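Local coordinates for endo-xylogalacturonan hydrolase A (Aspergillus tubingensis, PDB 4C2L), which hydrolyses the xylose-substituted galacturonic acid backbone of xylogalacturonan, a component of the hairy regions of pectin, as a secreted family 28 glycoside hydrolase, at residues V284-D295 with D322-S333. Sequence-based numbering, arbitrary orientation. Where two conformers were deposited one is given.
Sequences VTFNDFTVDNSD and DIVVSSFSGTTS. With SO4 (sulfate ion), chain I.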
# COMPACT_ATOMS: atom_id res chain seq x y z
N VAL A 284 14.42 -1.65 9.43
CA VAL A 284 12.98 -1.47 9.36
C VAL A 284 12.43 -1.52 10.77
O VAL A 284 12.64 -2.50 11.48
CB VAL A 284 12.32 -2.54 8.47
CG1 VAL A 284 10.80 -2.38 8.50
CG2 VAL A 284 12.85 -2.44 7.04
N THR A 285 11.73 -0.47 11.16
CA THR A 285 11.12 -0.44 12.49
C THR A 285 9.60 -0.35 12.40
O THR A 285 9.07 0.48 11.66
CB THR A 285 11.62 0.79 13.27
OG1 THR A 285 13.03 0.65 13.51
CG2 THR A 285 10.88 0.92 14.63
N PHE A 286 8.92 -1.21 13.16
CA PHE A 286 7.48 -1.19 13.31
C PHE A 286 7.27 -0.83 14.78
O PHE A 286 7.58 -1.64 15.66
CB PHE A 286 6.88 -2.57 13.06
CG PHE A 286 7.21 -3.18 11.71
CD1 PHE A 286 8.36 -3.97 11.55
CD2 PHE A 286 6.35 -3.03 10.63
CE1 PHE A 286 8.65 -4.56 10.32
CE2 PHE A 286 6.63 -3.62 9.39
CZ PHE A 286 7.78 -4.38 9.25
N ASN A 287 6.77 0.37 15.03
CA ASN A 287 6.62 0.89 16.39
C ASN A 287 5.19 1.31 16.73
O ASN A 287 4.48 1.84 15.88
CB ASN A 287 7.55 2.09 16.58
CG ASN A 287 7.50 2.66 17.98
OD1 ASN A 287 7.85 1.98 18.96
ND2 ASN A 287 7.05 3.91 18.10
N ASP A 288 4.77 1.08 17.98
CA ASP A 288 3.48 1.62 18.45
C ASP A 288 2.32 1.14 17.58
O ASP A 288 1.60 1.94 16.96
CB ASP A 288 3.52 3.15 18.46
CG ASP A 288 4.18 3.73 19.69
OD1 ASP A 288 4.65 2.97 20.57
OD2 ASP A 288 4.24 4.98 19.79
N PHE A 289 2.16 -0.18 17.51
CA PHE A 289 1.04 -0.78 16.80
C PHE A 289 -0.04 -1.20 17.78
O PHE A 289 0.25 -1.78 18.84
CB PHE A 289 1.45 -2.03 16.03
CG PHE A 289 2.01 -1.75 14.66
CD1 PHE A 289 3.11 -0.91 14.49
CD2 PHE A 289 1.47 -2.37 13.54
CE1 PHE A 289 3.64 -0.67 13.22
CE2 PHE A 289 1.99 -2.14 12.26
CZ PHE A 289 3.08 -1.30 12.11
N THR A 290 -1.28 -0.92 17.40
CA THR A 290 -2.44 -1.44 18.10
C THR A 290 -3.05 -2.52 17.22
O THR A 290 -3.40 -2.27 16.06
CB THR A 290 -3.43 -0.31 18.41
OG1 THR A 290 -2.77 0.64 19.26
CG2 THR A 290 -4.67 -0.85 19.10
N VAL A 291 -3.14 -3.72 17.78
CA VAL A 291 -3.72 -4.86 17.09
C VAL A 291 -5.15 -5.01 17.62
O VAL A 291 -5.38 -5.16 18.83
CB VAL A 291 -2.87 -6.13 17.34
CG1 VAL A 291 -3.44 -7.33 16.58
CG2 VAL A 291 -1.41 -5.88 16.96
N ASP A 292 -6.11 -4.95 16.71
CA ASP A 292 -7.52 -5.11 17.06
C ASP A 292 -8.13 -6.18 16.19
O ASP A 292 -8.56 -5.92 15.06
CB ASP A 292 -8.25 -3.76 16.91
CG ASP A 292 -9.75 -3.86 17.16
OD1 ASP A 292 -10.26 -4.95 17.50
OD2 ASP A 292 -10.42 -2.82 16.98
N ASN A 293 -8.15 -7.41 16.70
CA ASN A 293 -8.78 -8.53 16.01
C ASN A 293 -8.09 -8.88 14.68
O ASN A 293 -8.72 -9.38 13.76
CB ASN A 293 -10.29 -8.26 15.80
CG ASN A 293 -11.06 -9.51 15.50
OD1 ASN A 293 -10.87 -10.53 16.16
ND2 ASN A 293 -11.95 -9.46 14.50
N SER A 294 -6.78 -8.62 14.59
CA SER A 294 -6.00 -9.06 13.43
C SER A 294 -5.52 -10.49 13.65
O SER A 294 -5.33 -10.91 14.79
CB SER A 294 -4.84 -8.10 13.20
OG SER A 294 -5.35 -6.84 12.79
N ASP A 295 -5.33 -11.26 12.58
CA ASP A 295 -5.04 -12.70 12.77
C ASP A 295 -3.67 -12.98 13.39
O ASP A 295 -3.54 -13.86 14.24
CB ASP A 295 -5.24 -13.49 11.48
CG ASP A 295 -6.65 -13.34 10.91
OD1 ASP A 295 -7.62 -13.23 11.70
OD2 ASP A 295 -6.78 -13.33 9.67
N ASP A 322 18.61 -5.51 11.52
CA ASP A 322 18.10 -4.33 12.21
C ASP A 322 16.61 -4.15 11.97
O ASP A 322 16.13 -3.05 11.62
CB ASP A 322 18.89 -3.07 11.82
CG ASP A 322 20.30 -3.08 12.37
OD1 ASP A 322 20.45 -3.29 13.59
OD2 ASP A 322 21.25 -2.89 11.60
N ILE A 323 15.87 -5.24 12.16
CA ILE A 323 14.41 -5.21 12.13
C ILE A 323 13.98 -5.03 13.58
O ILE A 323 14.40 -5.78 14.46
CB ILE A 323 13.78 -6.49 11.56
CG1 ILE A 323 14.47 -6.93 10.25
CG2 ILE A 323 12.26 -6.33 11.42
CD1 ILE A 323 14.41 -5.93 9.11
N VAL A 324 13.17 -4.01 13.83
CA VAL A 324 12.74 -3.71 15.20
C VAL A 324 11.22 -3.73 15.25
O VAL A 324 10.55 -3.08 14.43
CB VAL A 324 13.29 -2.35 15.67
CG1 VAL A 324 12.69 -1.99 17.04
CG2 VAL A 324 14.81 -2.40 15.72
N VAL A 325 10.68 -4.47 16.21
CA VAL A 325 9.24 -4.54 16.43
C VAL A 325 9.09 -4.08 17.88
O VAL A 325 9.55 -4.78 18.80
CB VAL A 325 8.72 -5.99 16.23
CG1 VAL A 325 7.26 -6.15 16.66
CG2 VAL A 325 8.90 -6.43 14.79
N SER A 326 8.50 -2.91 18.07
CA SER A 326 8.42 -2.32 19.41
C SER A 326 7.05 -1.77 19.74
O SER A 326 6.39 -1.17 18.90
CB SER A 326 9.48 -1.23 19.58
OG SER A 326 9.41 -0.24 18.54
N SER A 327 6.61 -2.00 20.99
CA SER A 327 5.36 -1.46 21.51
C SER A 327 4.17 -1.89 20.69
O SER A 327 3.51 -1.06 20.05
CB SER A 327 5.43 0.07 21.59
OG SER A 327 6.40 0.50 22.52
N PHE A 328 3.91 -3.20 20.66
CA PHE A 328 2.70 -3.73 20.06
C PHE A 328 1.74 -4.08 21.19
O PHE A 328 2.13 -4.73 22.17
CB PHE A 328 2.99 -4.99 19.25
CG PHE A 328 3.42 -4.74 17.82
CD1 PHE A 328 4.41 -3.80 17.52
CD2 PHE A 328 2.84 -5.47 16.78
CE1 PHE A 328 4.81 -3.59 16.20
CE2 PHE A 328 3.24 -5.27 15.46
CZ PHE A 328 4.22 -4.33 15.17
N SER A 329 0.49 -3.67 21.04
CA SER A 329 -0.52 -4.05 22.03
C SER A 329 -1.81 -4.48 21.35
O SER A 329 -1.97 -4.33 20.14
CB SER A 329 -0.75 -2.90 23.00
OG SER A 329 -1.22 -1.75 22.32
N GLY A 330 -2.72 -5.03 22.15
CA GLY A 330 -4.02 -5.42 21.66
C GLY A 330 -4.24 -6.91 21.67
O GLY A 330 -3.53 -7.66 22.34
N THR A 331 -5.25 -7.33 20.90
CA THR A 331 -5.75 -8.69 20.93
C THR A 331 -5.91 -9.16 19.50
O THR A 331 -6.49 -8.45 18.67
CB THR A 331 -7.14 -8.74 21.63
OG1 THR A 331 -7.07 -8.01 22.86
CG2 THR A 331 -7.55 -10.17 21.93
N THR A 332 -5.41 -10.36 19.22
CA THR A 332 -5.59 -10.98 17.92
C THR A 332 -6.99 -11.59 17.80
O THR A 332 -7.76 -11.59 18.76
CB THR A 332 -4.53 -12.06 17.63
OG1 THR A 332 -4.48 -13.00 18.72
CG2 THR A 332 -3.14 -11.43 17.44
N SER A 333 -7.30 -12.09 16.62
CA SER A 333 -8.55 -12.78 16.35
C SER A 333 -8.53 -14.21 16.92
O SER A 333 -7.50 -14.68 17.40
CB SER A 333 -8.78 -12.86 14.84
OG SER A 333 -7.93 -13.83 14.27
S SO4 I . 6.85 5.94 21.86
O1 SO4 I . 5.47 5.66 22.32
O2 SO4 I . 7.81 5.19 22.71
O3 SO4 I . 7.12 7.39 21.96
O4 SO4 I . 6.99 5.51 20.45
O HOH W 1 15.41 -0.58 12.73
O HOH W 2 8.14 2.57 21.51
O HOH W 3 0.79 -0.18 21.25
O HOH W 4 -10.00 -10.19 19.04
O HOH W 5 -5.50 -15.29 15.35
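Phe289 and Phe328 sit in register on adjacent parallel strands, and their rings lie nearly parallel (6°) but slid apart so that they barely overlap, centroids 4.5 Å apart. Nearly equal first torsions, both chi1 near -85°, swing both rings beside their own backbone N and send them inward the same way. The slide puts Phe328 CZ 3.4 Å from Phe289 CG, while Phe289 CB stands over the centre of the Phe328 ring in a CH-pi contact. Val325 CG1 meets that ring's opposite face. Phe328 also packs against Phe358 of strand 350-358. Phe286 lies on the same inner face, its CD1 4.1 Å from Val325 CG2, and meets the Phe298 ring edge-to-face.

On the outer face Asn287 holds CG anti to its backbone N (chi1 -178°). Its OD1 accepts the Ser326 hydroxyl at 2.7 Å (OG to OD1) and a water that also links Ser327 OG to a sulfate. Asn287 ND2 donates to sulfate O4 at 2.8 Å in a nearly straight bond and also bonds Thr254 of strand 246-259. Past the corner at Gly330, Ser333 OG donates to the anti lone pair of Asp295 OD1, 2.7 Å away, and accepts from Lys335 N.

These are successive coils of the right-handed parallel beta-helix of family 28, joined by a backbone ladder that includes Val324 N to Val284 O, 2.8 Å. Aromatic and aliphatic side chains line the interior, whereas the outer amide and hydroxyls bind each other, water and an anion probably from the crystallisation liquor: neighbouring coils match apolar surface inside and hydrogen bonding outside.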